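Long-range contacts in malate dehydrogenase (Plasmodium falciparum, PDB 5NFR), which probably interconverts malate and oxaloacetate with NAD as coenzyme, as a member of the lactate and malate dehydrogenase superfamily: residues G10-I15 and S227-P232; R81-T86 and E219-A224; V117-D122 and G172-L177; C140-I145 and A234-M239. One frame throughout, in Å; residues are numbered along the deposited sequence.

Interaction 1. Residues G10-I15 and S227-P232; sequences GQIGAI and SAAFAP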
loop_
_atom_site.group_PDB
_atom_site.type_symbol
_atom_site.label_atom_id
_atom_site.label_comp_id
_atom_site.label_asym_id
_atom_site.label_seq_id
_atom_site.Cartn_x
_atom_site.Cartn_y
_atom_site.Cartn_z
ATOM N N GLY A 10 8.775 36.738 13.082
ATOM C CA GLY A 10 8.618 35.400 13.589
ATOM C C GLY A 10 9.927 34.794 14.149
ATOM O O GLY A 10 10.905 35.491 14.470
ATOM N N GLN A 11 9.943 33.470 14.249
ATOM C CA GLN A 11 11.030 32.743 14.810
ATOM C C GLN A 11 12.394 33.085 14.111
ATOM O O GLN A 11 13.350 33.432 14.805
ATOM C CB GLN A 11 10.786 31.227 14.761
ATOM C CG GLN A 11 10.132 30.649 15.992
ATOM C CD GLN A 11 10.971 30.660 17.287
ATOM O OE1 GLN A 11 11.076 31.711 17.922
ATOM N NE2 GLN A 11 11.653 29.529 17.612
ATOM N N ILE A 12 12.418 32.978 12.791
ATOM C CA ILE A 12 13.604 33.152 12.019
ATOM C C ILE A 12 14.157 34.557 12.127
ATOM O O ILE A 12 15.300 34.766 12.531
ATOM C CB ILE A 12 13.469 32.701 10.608
ATOM C CG1 ILE A 12 13.257 31.185 10.570
ATOM C CG2 ILE A 12 14.787 32.970 9.908
ATOM C CD1 ILE A 12 12.980 30.594 9.217
ATOM N N GLY A 13 13.298 35.510 11.914
ATOM C CA GLY A 13 13.611 36.917 12.030
ATOM C C GLY A 13 14.197 37.232 13.377
ATOM O O GLY A 13 15.233 37.919 13.443
ATOM N N ALA A 14 13.520 36.821 14.456
ATOM C CA ALA A 14 14.018 37.169 15.782
ATOM C C ALA A 14 15.441 36.591 16.009
ATOM O O ALA A 14 16.278 37.233 16.607
ATOM C CB ALA A 14 13.096 36.692 16.826
ATOM N N ILE A 15 15.671 35.353 15.599
ATOM C CA ILE A 15 16.925 34.679 15.851
ATOM C C ILE A 15 18.076 35.344 15.002
ATOM O O ILE A 15 19.116 35.592 15.534
ATOM C CB ILE A 15 16.846 33.187 15.560
ATOM C CG1 ILE A 15 15.981 32.454 16.615
ATOM C CG2 ILE A 15 18.240 32.551 15.597
ATOM C CD1 ILE A 15 15.626 31.022 16.257
ATOM N N SER A 227 8.596 24.599 11.946
ATOM C CA SER A 227 9.663 24.508 10.976
ATOM C C SER A 227 11.002 24.974 11.595
ATOM O O SER A 227 10.999 25.695 12.609
ATOM C CB SER A 227 9.292 25.219 9.667
ATOM O OG SER A 227 8.850 26.522 9.922
ATOM N N ALA A 228 12.089 24.510 10.981
ATOM C CA ALA A 228 13.473 24.821 11.436
ATOM C C ALA A 228 13.682 26.340 11.492
ATOM O O ALA A 228 13.081 27.083 10.729
ATOM C CB ALA A 228 14.451 24.198 10.545
ATOM N N ALA A 229 14.339 26.799 12.547
ATOM C CA ALA A 229 14.480 28.248 12.812
ATOM C C ALA A 229 15.966 28.652 13.095
ATOM O O ALA A 229 16.400 29.674 12.631
ATOM C CB ALA A 229 13.580 28.693 14.007
ATOM N N PHE A 230 16.704 27.840 13.873
ATOM C CA PHE A 230 18.066 28.185 14.241
ATOM C C PHE A 230 19.043 28.108 13.061
ATOM O O PHE A 230 19.766 29.074 12.828
ATOM C CB PHE A 230 18.569 27.352 15.421
ATOM C CG PHE A 230 17.875 27.703 16.686
ATOM C CD1 PHE A 230 18.271 28.825 17.403
ATOM C CD2 PHE A 230 16.836 26.919 17.156
ATOM C CE1 PHE A 230 17.630 29.157 18.596
ATOM C CE2 PHE A 230 16.203 27.224 18.353
ATOM C CZ PHE A 230 16.593 28.337 19.094
ATOM N N ALA A 231 19.028 26.985 12.339
ATOM C CA ALA A 231 19.910 26.800 11.221
ATOM C C ALA A 231 19.615 27.800 10.049
ATOM O O ALA A 231 20.534 28.473 9.602
ATOM C CB ALA A 231 19.928 25.363 10.730
ATOM N N PRO A 232 18.304 28.034 9.778
ATOM C CA PRO A 232 18.023 29.106 8.780
ATOM C C PRO A 232 18.532 30.460 9.194
ATOM O O PRO A 232 19.123 31.163 8.370
ATOM C CB PRO A 232 16.508 29.121 8.743
ATOM C CG PRO A 232 16.139 27.686 9.048
ATOM C CD PRO A 232 17.147 27.155 10.012
#
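I12 CD1 touches the carbonyl oxygen of A228, 3.8 Å from A228 O, just before the turn into helix 230-244. A229, at the N-cap position of that helix, packs against Q11, I12 and I15 of helix 11-22. Its CB lies 3.8 Å from Q11 CB and equally far from I15 CD1, while I12 CG1 passes beside its CA. F230 follows. Its ring comes back to helix 11-22, although its CB sets off the other way, and takes a CH-pi contact from I15 CD1, 3.8 Å from the F230 ring centroid and 20° off the normal. I15 has CG1 anti to its carbonyl carbon (chi1 -71°) and an extended chain beyond, which carries CD1 over that face. P232 closes the row, its CB 3.9 Å from I12 CD1 where the two side chains cross at about a right angle. D44 of the second subunit accepts the backbone N-H groups of A229, F230 and A231 at the start of the helix. Helix 11-22 begins in the glycine-rich Rossmann turn, predicted to bind NAD. The side-chain contacts are made by carbon atoms, with A228 O the polar atom they touch, so between the two segments shape rather than directed bonds holds 227-232 against helix 11-22.

Interaction 2. Residues R81-T86 and E219-A224; sequences RKEGMT and EIIKLA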
loop_
_atom_site.group_PDB
_atom_site.type_symbol
_atom_site.label_atom_id
_atom_site.label_comp_id
_atom_site.label_asym_id
_atom_site.label_seq_id
_atom_site.Cartn_x
_atom_site.Cartn_y
_atom_site.Cartn_z
ATOM N N ARG A 81 4.650 26.252 6.263
ATOM C CA ARG A 81 3.930 25.053 5.969
ATOM C C ARG A 81 3.843 24.200 7.186
ATOM O O ARG A 81 4.711 24.243 8.043
ATOM C CB ARG A 81 4.549 24.266 4.822
ATOM C CG ARG A 81 6.002 23.825 4.962
ATOM C CD ARG A 81 6.334 22.620 4.077
ATOM N NE ARG A 81 7.730 22.213 4.151
ATOM C CZ ARG A 81 8.198 21.079 3.667
ATOM N NH1 ARG A 81 9.512 20.821 3.744
ATOM N NH2 ARG A 81 7.391 20.195 3.099
ATOM N N LYS A 82 2.749 23.431 7.250
ATOM C CA LYS A 82 2.451 22.473 8.331
ATOM C C LYS A 82 2.759 21.072 7.834
ATOM O O LYS A 82 3.079 20.883 6.688
ATOM C CB LYS A 82 0.947 22.541 8.804
ATOM C CG LYS A 82 0.653 23.583 9.862
ATOM C CD LYS A 82 0.518 24.981 9.261
ATOM C CE LYS A 82 0.390 26.063 10.343
ATOM N NZ LYS A 82 0.327 27.446 9.764
ATOM N N GLU A 83 2.661 20.112 8.750
ATOM C CA GLU A 83 2.755 18.727 8.426
ATOM C C GLU A 83 1.873 18.327 7.226
ATOM O O GLU A 83 0.696 18.759 7.104
ATOM C CB GLU A 83 2.377 17.903 9.661
ATOM C CG GLU A 83 3.373 16.813 9.812
ATOM C CD GLU A 83 3.014 15.655 10.694
ATOM O OE1 GLU A 83 2.935 15.717 11.869
ATOM O OE2 GLU A 83 3.053 14.584 10.263
ATOM N N GLY A 84 2.405 17.495 6.334
ATOM C CA GLY A 84 1.637 17.018 5.150
ATOM C C GLY A 84 1.538 17.954 3.957
ATOM O O GLY A 84 1.511 17.491 2.847
ATOM N N MET A 85 1.732 19.258 4.182
ATOM C CA MET A 85 1.976 20.232 3.102
ATOM C C MET A 85 3.415 20.195 2.474
ATOM O O MET A 85 4.414 19.872 3.130
ATOM C CB MET A 85 1.769 21.649 3.613
ATOM C CG MET A 85 0.428 21.924 4.247
ATOM S SD MET A 85 0.359 23.697 4.545
ATOM C CE MET A 85 -1.166 23.826 5.466
ATOM N N THR A 86 3.502 20.567 1.194
ATOM C CA THR A 86 4.773 20.902 0.534
ATOM C C THR A 86 5.000 22.417 0.664
ATOM O O THR A 86 4.091 23.185 1.034
ATOM C CB THR A 86 4.761 20.516 -0.960
ATOM O OG1 THR A 86 3.760 21.292 -1.630
ATOM C CG2 THR A 86 4.504 19.004 -1.176
ATOM N N GLU A 219 10.955 16.596 7.965
ATOM C CA GLU A 219 11.174 15.738 9.121
ATOM C C GLU A 219 11.163 16.561 10.387
ATOM O O GLU A 219 10.710 16.102 11.441
ATOM C CB GLU A 219 12.453 14.921 9.002
ATOM C CG GLU A 219 12.473 13.702 9.939
ATOM C CD GLU A 219 13.895 13.106 10.180
ATOM O OE1 GLU A 219 14.904 13.483 9.501
ATOM O OE2 GLU A 219 14.011 12.236 11.098
ATOM N N ILE A 220 11.756 17.756 10.313
ATOM C CA ILE A 220 11.782 18.640 11.516
ATOM C C ILE A 220 10.325 19.063 11.841
ATOM O O ILE A 220 10.016 19.267 12.967
ATOM C CB ILE A 220 12.760 19.824 11.299
ATOM C CG1 ILE A 220 14.171 19.320 11.418
ATOM C CG2 ILE A 220 12.517 20.974 12.228
ATOM C CD1 ILE A 220 15.257 20.294 10.858
ATOM N N ILE A 221 9.561 19.445 10.789
ATOM C CA ILE A 221 8.187 19.895 10.964
ATOM C C ILE A 221 7.385 18.780 11.693
ATOM O O ILE A 221 6.756 19.061 12.694
ATOM C CB ILE A 221 7.523 20.283 9.671
ATOM C CG1 ILE A 221 8.049 21.636 9.215
ATOM C CG2 ILE A 221 5.990 20.394 9.849
ATOM C CD1 ILE A 221 7.845 21.962 7.719
ATOM N N LYS A 222 7.545 17.536 11.236
ATOM C CA LYS A 222 6.953 16.382 11.845
ATOM C C LYS A 222 7.352 16.215 13.309
ATOM O O LYS A 222 6.502 16.062 14.161
ATOM C CB LYS A 222 7.273 15.094 11.052
ATOM C CG LYS A 222 6.949 13.782 11.798
ATOM C CD LYS A 222 7.122 12.533 10.938
ATOM C CE LYS A 222 5.893 12.296 10.086
ATOM N NZ LYS A 222 5.937 11.028 9.292
ATOM N N LEU A 223 8.615 16.236 13.608
ATOM C CA LEU A 223 9.102 16.044 14.974
ATOM C C LEU A 223 8.820 17.262 15.862
ATOM O O LEU A 223 8.219 17.142 16.905
ATOM C CB LEU A 223 10.587 15.693 14.957
ATOM C CG LEU A 223 10.992 14.364 14.264
ATOM C CD1 LEU A 223 12.526 14.335 14.002
ATOM C CD2 LEU A 223 10.576 13.155 15.055
ATOM N N ALA A 224 9.291 18.422 15.492
ATOM C CA ALA A 224 9.222 19.601 16.350
ATOM C C ALA A 224 7.908 20.306 16.276
ATOM O O ALA A 224 7.693 21.260 17.016
ATOM C CB ALA A 224 10.326 20.579 15.973
#
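R81 and I221 meet at the substrate side of this LDH/MDH fold, where the loop after strand 72-75 lies against the last turns of helix 203-224. From CB, R81 sends CG between its backbone N and carbonyl carbon (chi1 58°), and from there the chain runs extended to NE. That path takes it across the end of I221 at about a right angle: CG passes 3.8 Å from I221 CD1, CD lies slightly farther off, and NE comes to 3.6 Å from the same methyl. R81 NE also donates to a bound citrate. At the tip, R81 NH2 reaches back to its own loop and gives a hydrogen bond of 3.0 Å to M85 O, with an N-H...O angle of 154°. The bond uses a lone pair in the carbonyl plane and lies near the guanidinium plane, so it helps to fix the rotation of the flat group. NH1 sits close to R87, another arginine predicted to bind substrate; the pair lines a pocket suited to an anion. M85 is the last residue of a type II beta turn that starts at K82, with G84 at positive phi. The other branch of I221, CG2, lies 3.5 Å from E83 N. Farther out on the exposed side, the E83 side chain, extended beyond CG, crosses K222 at a slant without a salt bridge: E83 OE2 stands 3.7 Å from K222 CE and 4.7 Å from K222 NZ.

Interaction 3. Residues V117-D122 and G172-L177; sequences VSNPLD and GGHGDL. With CIT (citric acid), chain Q.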
loop_
_atom_site.group_PDB
_atom_site.type_symbol
_atom_site.label_atom_id
_atom_site.label_comp_id
_atom_site.label_asym_id
_atom_site.label_seq_id
_atom_site.Cartn_x
_atom_site.Cartn_y
_atom_site.Cartn_z
ATOM N N VAL A 117 13.718 34.844 2.370
ATOM C CA VAL A 117 13.567 33.511 3.044
ATOM C C VAL A 117 12.195 32.836 3.010
ATOM O O VAL A 117 12.131 31.624 3.029
ATOM C CB VAL A 117 13.968 33.612 4.514
ATOM C CG1 VAL A 117 14.305 32.256 5.075
ATOM C CG2 VAL A 117 15.161 34.602 4.649
ATOM N N SER A 118 11.091 33.573 2.899
ATOM C CA SER A 118 9.739 32.957 2.623
ATOM C C SER A 118 9.674 31.825 1.605
ATOM O O SER A 118 10.201 31.950 0.488
ATOM C CB SER A 118 8.762 34.025 2.137
ATOM O OG SER A 118 8.930 35.220 2.896
ATOM N N ASN A 119 8.937 30.767 1.914
ATOM C CA ASN A 119 8.772 29.611 1.022
ATOM C C ASN A 119 7.572 29.695 0.073
ATOM O O ASN A 119 6.740 30.583 0.233
ATOM C CB ASN A 119 8.616 28.334 1.805
ATOM C CG ASN A 119 9.938 27.792 2.248
ATOM O OD1 ASN A 119 10.915 27.664 1.439
ATOM N ND2 ASN A 119 10.076 27.623 3.546
ATOM N N PRO A 120 7.553 28.848 -0.981
ATOM C CA PRO A 120 8.788 28.188 -1.489
ATOM C C PRO A 120 9.908 29.145 -1.976
ATOM O O PRO A 120 9.703 30.035 -2.839
ATOM C CB PRO A 120 8.269 27.335 -2.625
ATOM C CG PRO A 120 7.109 28.110 -3.147
ATOM C CD PRO A 120 6.551 28.953 -2.031
ATOM N N LEU A 121 11.116 28.909 -1.448
ATOM C CA LEU A 121 12.191 29.897 -1.484
ATOM C C LEU A 121 12.525 30.465 -2.932
ATOM O O LEU A 121 12.384 31.678 -3.143
ATOM C CB LEU A 121 13.476 29.385 -0.830
ATOM C CG LEU A 121 14.478 30.549 -0.973
ATOM C CD1 LEU A 121 14.435 31.462 0.205
ATOM C CD2 LEU A 121 15.847 30.082 -1.342
ATOM N N ASP A 122 12.957 29.603 -3.846
ATOM C CA ASP A 122 13.404 30.072 -5.134
ATOM C C ASP A 122 12.323 30.856 -5.857
ATOM O O ASP A 122 12.555 31.949 -6.379
ATOM C CB ASP A 122 13.836 28.943 -6.016
ATOM C CG ASP A 122 14.820 28.051 -5.350
ATOM O OD1 ASP A 122 15.949 28.035 -5.807
ATOM O OD2 ASP A 122 14.445 27.320 -4.413
ATOM N N GLY A 172 20.435 23.813 -7.210
ATOM C CA GLY A 172 19.015 23.688 -7.502
ATOM C C GLY A 172 18.094 24.208 -6.451
ATOM O O GLY A 172 18.490 24.733 -5.400
ATOM N N GLY A 173 16.819 24.061 -6.764
ATOM C CA GLY A 173 15.713 24.580 -5.920
ATOM C C GLY A 173 15.658 23.951 -4.526
ATOM O O GLY A 173 16.166 22.840 -4.346
ATOM N N HIS A 174 15.202 24.731 -3.565
ATOM C CA HIS A 174 15.132 24.306 -2.216
ATOM C C HIS A 174 13.901 23.404 -2.061
ATOM O O HIS A 174 12.764 23.874 -1.833
ATOM C CB HIS A 174 15.051 25.548 -1.343
ATOM C CG HIS A 174 15.018 25.247 0.129
ATOM N ND1 HIS A 174 15.914 24.380 0.732
ATOM C CD2 HIS A 174 14.196 25.686 1.118
ATOM C CE1 HIS A 174 15.623 24.281 2.014
ATOM N NE2 HIS A 174 14.581 25.053 2.267
ATOM N N GLY A 175 14.095 22.143 -2.402
ATOM C CA GLY A 175 13.005 21.255 -2.563
ATOM C C GLY A 175 13.529 19.910 -2.956
ATOM O O GLY A 175 14.709 19.656 -2.910
ATOM N N ASP A 176 12.580 19.028 -3.272
ATOM C CA ASP A 176 12.847 17.620 -3.588
ATOM C C ASP A 176 13.827 17.411 -4.757
ATOM O O ASP A 176 14.313 16.306 -4.954
ATOM C CB ASP A 176 11.528 16.891 -3.930
ATOM C CG ASP A 176 10.676 16.630 -2.731
ATOM O OD1 ASP A 176 9.802 15.733 -2.839
ATOM O OD2 ASP A 176 10.830 17.293 -1.663
ATOM N N LEU A 177 14.025 18.435 -5.578
ATOM C CA LEU A 177 14.914 18.335 -6.741
ATOM C C LEU A 177 16.307 18.939 -6.521
ATOM O O LEU A 177 17.007 19.241 -7.468
ATOM C CB LEU A 177 14.207 18.981 -7.933
ATOM C CG LEU A 177 12.853 18.325 -8.367
ATOM C CD1 LEU A 177 12.397 18.883 -9.699
ATOM C CD2 LEU A 177 12.849 16.809 -8.439
HETATM C C1 CIT Q . 10.244 24.136 5.474
HETATM O O1 CIT Q . 10.669 22.974 5.285
HETATM O O2 CIT Q . 8.992 24.375 5.345
HETATM C C2 CIT Q . 11.196 25.363 5.489
HETATM C C3 CIT Q . 12.698 25.449 5.770
HETATM O O7 CIT Q . 12.872 25.913 7.133
HETATM C C4 CIT Q . 13.190 26.594 4.969
HETATM C C5 CIT Q . 12.723 27.869 5.656
HETATM O O3 CIT Q . 13.242 28.309 6.668
HETATM O O4 CIT Q . 11.751 28.537 5.311
HETATM C C6 CIT Q . 13.470 24.154 5.796
HETATM O O5 CIT Q . 13.743 23.587 6.911
HETATM O O6 CIT Q . 13.732 23.651 4.712
#
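The D122 carboxylate grips the backbone of H174: H174 N donates to D122 OD2 over 2.8 Å at a nearly straight 173°. The N-H arrives on the syn side of OD2, tilted out of the carboxylate plane. G173 CA lies 3.4 Å from D122 OD2, while L121 CB rests 4.2 Å from H174 CB. With CG anti to its backbone N (chi1 -178°), H174 carries its imidazole past L121 to N119, whose OD1 sits at the ring edge, 3.8 Å from H174 CD2. The amide and ring planes are 22° apart. Both side chains reach a bound citrate by weak bonds, N119 ND2 to citrate O4 and H174 NE2 to citrate O6, the latter 2.9 Å long. R81, R87 and R150 also bond to this citrate, probably from the crystallisation liquor. In the next shell, D147 accepts a hydrogen bond from H174 ND1, helping to fix the ring's rotation, and the backbone N of G269 donates to D122 OD1. P120, preceded by a cis peptide, is the N-cap of helix 121-132. The Asp-His pair of D147 and H174, beside arginines and an asparagine, is the hallmark of the LDH/MDH active site, with H174 the predicted proton acceptor.

Interaction 4. Residues C140-I145 and A234-M239; sequences CGMAGI and AAITKM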
loop_
_atom_site.group_PDB
_atom_site.type_symbol
_atom_site.label_atom_id
_atom_site.label_comp_id
_atom_site.label_asym_id
_atom_site.label_seq_id
_atom_site.Cartn_x
_atom_site.Cartn_y
_atom_site.Cartn_z
ATOM N N CYS A 140 18.851 37.952 -3.318
ATOM C CA CYS A 140 19.141 36.527 -3.309
ATOM C C CYS A 140 18.215 35.872 -2.291
ATOM O O CYS A 140 17.461 36.580 -1.600
ATOM C CB CYS A 140 20.568 36.265 -2.968
ATOM S SG CYS A 140 21.014 36.885 -1.331
ATOM N N GLY A 141 18.224 34.556 -2.274
ATOM C CA GLY A 141 17.586 33.839 -1.239
ATOM C C GLY A 141 18.474 32.835 -0.537
ATOM O O GLY A 141 19.265 32.182 -1.187
ATOM N N MET A 142 18.282 32.620 0.791
ATOM C CA MET A 142 19.035 31.588 1.467
ATOM C C MET A 142 18.347 30.302 1.381
ATOM O O MET A 142 17.148 30.212 1.688
ATOM C CB MET A 142 19.464 32.000 2.871
ATOM C CG MET A 142 19.010 31.359 4.062
ATOM S SD MET A 142 19.119 29.587 4.186
ATOM C CE MET A 142 17.504 29.513 4.955
ATOM N N ALA A 143 19.090 29.293 0.959
ATOM C CA ALA A 143 18.677 27.952 1.040
ATOM C C ALA A 143 19.806 26.984 0.994
ATOM O O ALA A 143 19.897 26.119 1.888
ATOM C CB ALA A 143 17.679 27.609 -0.034
ATOM N N GLY A 144 20.584 27.033 -0.047
ATOM C CA GLY A 144 21.733 26.139 -0.189
ATOM C C GLY A 144 22.567 25.978 1.076
ATOM O O GLY A 144 23.161 24.929 1.305
ATOM N N ILE A 145 22.758 27.060 1.853
ATOM C CA ILE A 145 23.673 26.967 2.959
ATOM C C ILE A 145 23.031 26.039 4.004
ATOM O O ILE A 145 23.727 25.272 4.681
ATOM C CB ILE A 145 24.003 28.309 3.591
ATOM C CG1 ILE A 145 24.867 29.117 2.655
ATOM C CG2 ILE A 145 24.788 28.097 4.909
ATOM C CD1 ILE A 145 24.991 30.604 3.034
ATOM N N ALA A 234 21.154 31.150 11.037
ATOM C CA ALA A 234 22.653 31.106 11.065
ATOM C C ALA A 234 23.163 31.238 9.611
ATOM O O ALA A 234 23.923 32.094 9.303
ATOM C CB ALA A 234 23.148 29.803 11.655
ATOM N N ALA A 235 22.562 30.472 8.729
ATOM C CA ALA A 235 22.761 30.650 7.277
ATOM C C ALA A 235 22.563 32.087 6.813
ATOM O O ALA A 235 23.391 32.617 6.105
ATOM C CB ALA A 235 21.842 29.755 6.514
ATOM N N ILE A 236 21.469 32.704 7.194
ATOM C CA ILE A 236 21.143 34.091 6.793
ATOM C C ILE A 236 22.293 34.963 7.251
ATOM O O ILE A 236 22.789 35.780 6.466
ATOM C CB ILE A 236 19.744 34.573 7.324
ATOM C CG1 ILE A 236 18.653 33.819 6.601
ATOM C CG2 ILE A 236 19.549 36.055 7.125
ATOM C CD1 ILE A 236 17.285 33.859 7.285
ATOM N N THR A 237 22.628 34.853 8.544
ATOM C CA THR A 237 23.614 35.687 9.169
ATOM C C THR A 237 24.960 35.567 8.422
ATOM O O THR A 237 25.655 36.518 8.287
ATOM C CB THR A 237 23.694 35.363 10.659
ATOM O OG1 THR A 237 22.432 35.620 11.258
ATOM C CG2 THR A 237 24.699 36.297 11.371
ATOM N N LYS A 238 25.270 34.376 7.944
ATOM C CA LYS A 238 26.493 34.144 7.266
ATOM C C LYS A 238 26.499 34.915 5.923
ATOM O O LYS A 238 27.477 35.531 5.581
ATOM C CB LYS A 238 26.662 32.643 7.061
ATOM C CG LYS A 238 28.078 32.229 6.694
ATOM C CD LYS A 238 28.529 30.899 7.294
ATOM C CE LYS A 238 30.071 30.813 7.414
ATOM N NZ LYS A 238 30.761 30.708 6.048
ATOM N N MET A 239 25.389 34.962 5.208
ATOM C CA MET A 239 25.257 35.751 3.992
ATOM C C MET A 239 25.273 37.239 4.295
ATOM O O MET A 239 25.764 38.031 3.470
ATOM C CB MET A 239 23.924 35.410 3.273
ATOM C CG MET A 239 23.811 33.934 2.908
ATOM S SD MET A 239 22.199 33.385 2.359
ATOM C CE MET A 239 22.002 34.246 0.796
#
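I145 and M239 pack together in the core, where the last strand of the parallel Rossmann sheet, 139-141, turns into helix 144-158 and meets helix 230-244. The sulfurs make one set of contacts. M239 has CG anti to its carbonyl carbon and bends at chi3 (67°), which turns the terminal methyl toward the strand; its SD is modelled too close to M142 CB for that approach to be taken at face value. M142 folds at chi2 and chi3, laying its own SD 3.6 Å from A235 CB. Carbon-to-carbon packing does the rest. M142 CG touches I236 CG1 at 3.6 Å, the two side chains crossing at about a right angle. I145 divides its branches: CG2 rests 3.7 Å from A235 CB, and CD1 goes to M239 CG at 3.5 Å as the I145 and M239 side chains slide past each other in opposite directions. A235 CB is thus held between M142 and I145. The backbones of C140 and M142 bond to strand 113-116 and that of G141 to A254. Beyond the pair, I236 leans on I12 and V16 of helix 11-22, while A235 and K238 pack on I51 of the second subunit. At the strand end, M239 CE finishes 3.5 Å from C140 SG.

Interactions 1, 3 and 4 are buried, whereas interaction 2 lies largely at the surface, where I221 is the only buried residue among those that touch. Interactions 1 and 4 share helix 230-244 and touch directly, I12 against I236 and P232 against M142; both are largely apolar, the former through isoleucines against alanine, proline and a phenylalanine ring, the latter through methionines, isoleucines and an alanine. Interaction 3 adjoins interaction 4 through L121 and A143 but is more polar, with a buried carboxylate-to-backbone bond and citrate in the pocket. Interaction 2 faces the same citrate from the loop and abuts interaction 1 where I221 packs on S227. Interactions 1, 2 and 4 also touch the second subunit; interaction 3 touches no other chain.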